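Local coordinates for protein Na Glutathione S-transferase 2 (Necator americanus, PDB 2ON5) that binds glutathione and, as a hookworm glutathione S-transferase, probably conjugates it to electrophilic compounds, at residues P117-L126 with I167-Y175. Sequence-based numbering, arbitrary orientation.
Sequences PEKLFKELLL and IAAKFPSIY
Phe121 and Phe171 meet as an offset stack, an example of two aromatic residues set head to tail, each resting its CB on the other's ring. The centroids are 4.6 Å apart and the planes inclined by 21°. Phe171 CB sits over the centre of the Phe121 ring, 3.6 Å from its centroid, while Phe121 CB makes the reciprocal CH-pi contact nearer the rim of the Phe171 ring. With CG anti to the backbone N (chi1 166°), the Phe121 ring extends from the helix to meet Phe171 CB face-on. Lys170 CG covers the opposite face of Phe171, and the lysine's CE touches Pro117 CB at 3.8 Å.

Within the all-helical C-terminal domain of the glutathione transferase fold, this stack joins the start of helix 117-143 to the turn leaving helix 155-168; Tyr105 of helix 103-110 also touches Phe171 and Ile167.

Aliphatic packing continues deeper: Leu125 CD1 meets Ile167 CD1 tip to tip, and Leu125 CD2 lies 3.9 Å from Ile174 CD1.

Polar atoms approach the rings without hydrogen-bonding across the contact. Ser173 OG lies at the edge of Phe121, 3.5 Å from CE2, and Glu118, bent at chi2 (96°), brings OE1 to 3.3 Å from Phe171 CE2.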
ATOM      1  N   PRO A 117     -19.844 -13.053 -12.444  1.00 30.92           N
ATOM      2  CA  PRO A 117     -19.076 -13.268 -11.197  1.00 30.86           C
ATOM      3  C   PRO A 117     -18.546 -14.698 -11.040  1.00 30.83           C
ATOM      4  O   PRO A 117     -17.381 -14.892 -10.709  1.00 30.65           O
ATOM      5  CB  PRO A 117     -20.091 -12.929 -10.102  1.00 30.51           C
ATOM      6  CG  PRO A 117     -21.018 -11.931 -10.760  1.00 30.31           C
ATOM      7  CD  PRO A 117     -21.152 -12.424 -12.172  1.00 30.53           C
ATOM      8  N   GLU A 118     -19.391 -15.684 -11.318  1.00 30.92           N
ATOM      9  CA  GLU A 118     -19.013 -17.092 -11.279  1.00 31.35           C
ATOM     10  C   GLU A 118     -17.804 -17.420 -12.157  1.00 30.26           C
ATOM     11  O   GLU A 118     -16.875 -18.098 -11.721  1.00 29.53           O
ATOM     12  CB  GLU A 118     -20.213 -17.944 -11.711  1.00 31.60           C
ATOM     13  CG  GLU A 118     -19.867 -19.346 -12.053  1.00 36.03           C
ATOM     14  CD  GLU A 118     -20.088 -20.258 -10.906  1.00 40.14           C
ATOM     15  OE1 GLU A 118     -19.395 -20.072  -9.884  1.00 45.66           O
ATOM     16  OE2 GLU A 118     -20.951 -21.157 -11.028  1.00 39.34           O
ATOM     17  N   LYS A 119     -17.824 -16.943 -13.399  1.00 29.74           N
ATOM     18  CA  LYS A 119     -16.710 -17.205 -14.317  1.00 29.09           C
ATOM     19  C   LYS A 119     -15.407 -16.571 -13.813  1.00 28.39           C
ATOM     20  O   LYS A 119     -14.343 -17.216 -13.812  1.00 27.20           O
ATOM     21  CB  LYS A 119     -17.051 -16.721 -15.726  1.00 29.55           C
ATOM     22  CG  LYS A 119     -15.997 -17.023 -16.777  1.00 31.83           C
ATOM     23  CD  LYS A 119     -16.563 -16.839 -18.189  1.00 36.02           C
ATOM     24  CE  LYS A 119     -15.453 -16.694 -19.232  1.00 38.70           C
ATOM     25  NZ  LYS A 119     -15.056 -15.253 -19.414  1.00 41.19           N
ATOM     26  N   LEU A 120     -15.497 -15.311 -13.394  1.00 26.96           N
ATOM     27  CA  LEU A 120     -14.333 -14.595 -12.873  1.00 27.26           C
ATOM     28  C   LEU A 120     -13.826 -15.219 -11.579  1.00 26.70           C
ATOM     29  O   LEU A 120     -12.614 -15.223 -11.306  1.00 26.51           O
ATOM     30  CB  LEU A 120     -14.675 -13.136 -12.587  1.00 27.23           C
ATOM     31  CG  LEU A 120     -14.348 -11.992 -13.558  1.00 30.17           C
ATOM     32  CD1 LEU A 120     -13.305 -12.340 -14.621  1.00 27.42           C
ATOM     33  CD2 LEU A 120     -15.615 -11.466 -14.140  1.00 25.23           C
ATOM     34  N   PHE A 121     -14.753 -15.720 -10.769  1.00 25.67           N
ATOM     35  CA  PHE A 121     -14.386 -16.328  -9.503  1.00 25.61           C
ATOM     36  C   PHE A 121     -13.519 -17.550  -9.798  1.00 25.89           C
ATOM     37  O   PHE A 121     -12.435 -17.709  -9.231  1.00 24.64           O
ATOM     38  CB  PHE A 121     -15.624 -16.698  -8.674  1.00 24.67           C
ATOM     39  CG  PHE A 121     -15.323 -17.627  -7.517  1.00 25.34           C
ATOM     40  CD1 PHE A 121     -14.880 -17.114  -6.292  1.00 23.82           C
ATOM     41  CD2 PHE A 121     -15.461 -19.007  -7.655  1.00 23.76           C
ATOM     42  CE1 PHE A 121     -14.586 -17.957  -5.235  1.00 24.55           C
ATOM     43  CE2 PHE A 121     -15.170 -19.856  -6.597  1.00 23.76           C
ATOM     44  CZ  PHE A 121     -14.735 -19.339  -5.388  1.00 23.30           C
ATOM     45  N   LYS A 122     -13.988 -18.381 -10.732  1.00 25.82           N
ATOM     46  CA  LYS A 122     -13.278 -19.588 -11.118  1.00 27.45           C
ATOM     47  C   LYS A 122     -11.962 -19.294 -11.821  1.00 27.10           C
ATOM     48  O   LYS A 122     -10.956 -19.931 -11.538  1.00 27.22           O
ATOM     49  CB  LYS A 122     -14.152 -20.474 -12.023  1.00 27.36           C
ATOM     50  CG  LYS A 122     -15.122 -21.350 -11.260  1.00 28.43           C
ATOM     51  CD  LYS A 122     -15.868 -22.320 -12.230  1.00 29.77           C
ATOM     52  CE  LYS A 122     -17.171 -21.744 -12.704  1.00 32.93           C
ATOM     53  NZ  LYS A 122     -17.814 -22.610 -13.762  1.00 37.92           N
ATOM     54  N   GLU A 123     -11.971 -18.336 -12.739  1.00 26.79           N
ATOM     55  CA  GLU A 123     -10.836 -18.151 -13.638  1.00 27.32           C
ATOM     56  C   GLU A 123      -9.783 -17.220 -13.039  1.00 26.43           C
ATOM     57  O   GLU A 123      -8.592 -17.364 -13.313  1.00 24.91           O
ATOM     58  CB  GLU A 123     -11.309 -17.645 -15.013  1.00 27.79           C
ATOM     59  CG  GLU A 123     -12.211 -18.636 -15.776  1.00 29.34           C
ATOM     60  CD  GLU A 123     -12.529 -18.207 -17.230  1.00 29.98           C
ATOM     61  OE1 GLU A 123     -12.201 -17.068 -17.627  1.00 31.77           O
ATOM     62  OE2 GLU A 123     -13.107 -19.026 -17.978  1.00 32.21           O
ATOM     63  N   LEU A 124     -10.239 -16.285 -12.203  1.00 25.37           N
ATOM     64  CA  LEU A 124      -9.384 -15.247 -11.644  1.00 25.07           C
ATOM     65  C   LEU A 124      -9.133 -15.428 -10.136  1.00 24.45           C
ATOM     66  O   LEU A 124      -7.976 -15.549  -9.696  1.00 23.47           O
ATOM     67  CB  LEU A 124      -9.994 -13.866 -11.935  1.00 25.17           C
ATOM     68  CG  LEU A 124      -9.167 -12.636 -11.554  1.00 25.79           C
ATOM     69  CD1 LEU A 124      -7.746 -12.761 -12.023  1.00 24.91           C
ATOM     70  CD2 LEU A 124      -9.803 -11.374 -12.101  1.00 25.45           C
ATOM     71  N   LEU A 125     -10.214 -15.467  -9.358  1.00 23.10           N
ATOM     72  CA  LEU A 125     -10.078 -15.462  -7.896  1.00 23.27           C
ATOM     73  C   LEU A 125      -9.466 -16.765  -7.331  1.00 23.06           C
ATOM     74  O   LEU A 125      -8.545 -16.713  -6.505  1.00 22.23           O
ATOM     75  CB  LEU A 125     -11.421 -15.106  -7.231  1.00 22.97           C
ATOM     76  CG  LEU A 125     -11.363 -14.670  -5.766  1.00 22.48           C
ATOM     77  CD1 LEU A 125     -12.586 -13.822  -5.387  1.00 20.45           C
ATOM     78  CD2 LEU A 125     -11.253 -15.872  -4.849  1.00 18.47           C
ATOM     79  N   LEU A 126      -9.945 -17.927  -7.784  1.00 22.59           N
ATOM     80  CA  LEU A 126      -9.450 -19.188  -7.235  1.00 22.17           C
ATOM     81  C   LEU A 126      -7.934 -19.328  -7.344  1.00 21.87           C
ATOM     82  O   LEU A 126      -7.286 -19.630  -6.349  1.00 21.71           O
ATOM     83  CB  LEU A 126     -10.165 -20.416  -7.819  1.00 22.31           C
ATOM     84  CG  LEU A 126     -11.595 -20.669  -7.315  1.00 22.26           C
ATOM     85  CD1 LEU A 126     -12.170 -21.912  -8.001  1.00 24.72           C
ATOM     86  CD2 LEU A 126     -11.660 -20.800  -5.794  1.00 23.93           C
ATOM     87  N   ILE A 167     -16.684 -12.926   0.284  1.00 18.46           N
ATOM     88  CA  ILE A 167     -16.754 -13.809  -0.914  1.00 19.83           C
ATOM     89  C   ILE A 167     -17.487 -15.123  -0.632  1.00 20.30           C
ATOM     90  O   ILE A 167     -18.277 -15.636  -1.480  1.00 19.75           O
ATOM     91  CB  ILE A 167     -15.360 -14.186  -1.414  1.00 19.55           C
ATOM     92  CG1 ILE A 167     -14.488 -12.940  -1.635  1.00 19.51           C
ATOM     93  CG2 ILE A 167     -15.447 -15.096  -2.679  1.00 17.41           C
ATOM     94  CD1 ILE A 167     -15.040 -11.997  -2.686  1.00 20.00           C
ATOM     95  N   ALA A 168     -17.208 -15.687   0.544  1.00 20.68           N
ATOM     96  CA  ALA A 168     -17.752 -17.014   0.889  1.00 21.86           C
ATOM     97  C   ALA A 168     -19.285 -16.980   0.984  1.00 22.46           C
ATOM     98  O   ALA A 168     -19.944 -18.011   0.778  1.00 22.02           O
ATOM     99  CB  ALA A 168     -17.149 -17.552   2.169  1.00 21.29           C
ATOM    100  N   ALA A 169     -19.841 -15.801   1.262  1.00 23.18           N
ATOM    101  CA  ALA A 169     -21.302 -15.614   1.265  1.00 24.89           C
ATOM    102  C   ALA A 169     -21.949 -15.998  -0.079  1.00 25.83           C
ATOM    103  O   ALA A 169     -23.055 -16.556  -0.121  1.00 26.82           O
ATOM    104  CB  ALA A 169     -21.670 -14.185   1.669  1.00 24.62           C
ATOM    105  N   LYS A 170     -21.238 -15.717  -1.162  1.00 26.17           N
ATOM    106  CA  LYS A 170     -21.675 -16.020  -2.529  1.00 26.21           C
ATOM    107  C   LYS A 170     -21.049 -17.341  -3.034  1.00 26.34           C
ATOM    108  O   LYS A 170     -21.759 -18.224  -3.583  1.00 26.01           O
ATOM    109  CB  LYS A 170     -21.294 -14.838  -3.426  1.00 26.10           C
ATOM    110  CG  LYS A 170     -21.945 -14.790  -4.808  1.00 26.11           C
ATOM    111  CD  LYS A 170     -21.460 -13.542  -5.562  1.00 26.45           C
ATOM    112  CE  LYS A 170     -22.105 -13.395  -6.956  1.00 26.05           C
ATOM    113  NZ  LYS A 170     -23.582 -13.141  -6.841  1.00 25.02           N
ATOM    114  N   PHE A 171     -19.734 -17.485  -2.848  1.00 25.10           N
ATOM    115  CA  PHE A 171     -18.977 -18.631  -3.364  1.00 24.84           C
ATOM    116  C   PHE A 171     -18.185 -19.315  -2.213  1.00 24.41           C
ATOM    117  O   PHE A 171     -16.992 -19.040  -2.016  1.00 23.23           O
ATOM    118  CB  PHE A 171     -18.033 -18.227  -4.518  1.00 24.99           C
ATOM    119  CG  PHE A 171     -18.736 -17.606  -5.706  1.00 24.91           C
ATOM    120  CD1 PHE A 171     -18.558 -16.267  -6.013  1.00 25.59           C
ATOM    121  CD2 PHE A 171     -19.592 -18.368  -6.508  1.00 26.96           C
ATOM    122  CE1 PHE A 171     -19.228 -15.684  -7.123  1.00 27.11           C
ATOM    123  CE2 PHE A 171     -20.256 -17.803  -7.611  1.00 26.78           C
ATOM    124  CZ  PHE A 171     -20.082 -16.462  -7.910  1.00 26.88           C
ATOM    125  N   PRO A 172     -18.865 -20.168  -1.430  1.00 23.62           N
ATOM    126  CA  PRO A 172     -18.258 -20.831  -0.254  1.00 23.93           C
ATOM    127  C   PRO A 172     -17.034 -21.694  -0.521  1.00 23.66           C
ATOM    128  O   PRO A 172     -16.280 -21.990   0.416  1.00 23.53           O
ATOM    129  CB  PRO A 172     -19.401 -21.688   0.304  1.00 23.85           C
ATOM    130  CG  PRO A 172     -20.384 -21.784  -0.768  1.00 24.83           C
ATOM    131  CD  PRO A 172     -20.300 -20.497  -1.534  1.00 23.38           C
ATOM    132  N   SER A 173     -16.813 -22.064  -1.782  1.00 23.05           N
ATOM    133  CA  SER A 173     -15.669 -22.891  -2.125  1.00 22.86           C
ATOM    134  C   SER A 173     -14.352 -22.116  -2.081  1.00 22.26           C
ATOM    135  O   SER A 173     -13.286 -22.689  -2.276  1.00 22.27           O
ATOM    136  CB  SER A 173     -15.846 -23.543  -3.496  1.00 23.48           C
ATOM    137  OG  SER A 173     -15.750 -22.594  -4.544  1.00 23.15           O
ATOM    138  N   ILE A 174     -14.417 -20.813  -1.826  1.00 21.43           N
ATOM    139  CA  ILE A 174     -13.170 -20.046  -1.671  1.00 20.37           C
ATOM    140  C   ILE A 174     -12.270 -20.694  -0.596  1.00 19.92           C
ATOM    141  O   ILE A 174     -11.044 -20.644  -0.675  1.00 18.97           O
ATOM    142  CB  ILE A 174     -13.440 -18.549  -1.367  1.00 19.93           C
ATOM    143  CG1 ILE A 174     -12.113 -17.756  -1.449  1.00 18.71           C
ATOM    144  CG2 ILE A 174     -14.197 -18.364  -0.030  1.00 19.16           C
ATOM    145  CD1 ILE A 174     -12.248 -16.289  -1.079  1.00 19.62           C
ATOM    146  N   TYR A 175     -12.895 -21.313   0.400  1.00 19.88           N
ATOM    147  CA  TYR A 175     -12.115 -21.910   1.494  1.00 20.37           C
ATOM    148  C   TYR A 175     -11.566 -23.327   1.218  1.00 20.95           C
ATOM    149  O   TYR A 175     -10.792 -23.844   2.014  1.00 20.95           O
ATOM    150  CB  TYR A 175     -12.925 -21.920   2.783  1.00 19.92           C
ATOM    151  CG  TYR A 175     -13.206 -20.553   3.395  1.00 18.34           C
ATOM    152  CD1 TYR A 175     -14.507 -20.154   3.626  1.00 17.40           C
ATOM    153  CD2 TYR A 175     -12.166 -19.692   3.781  1.00 20.77           C
ATOM    154  CE1 TYR A 175     -14.800 -18.917   4.203  1.00 17.92           C
ATOM    155  CE2 TYR A 175     -12.442 -18.449   4.372  1.00 16.67           C
ATOM    156  CZ  TYR A 175     -13.761 -18.070   4.576  1.00 16.74           C
ATOM    157  OH  TYR A 175     -14.087 -16.862   5.170  1.00 17.35           O
TER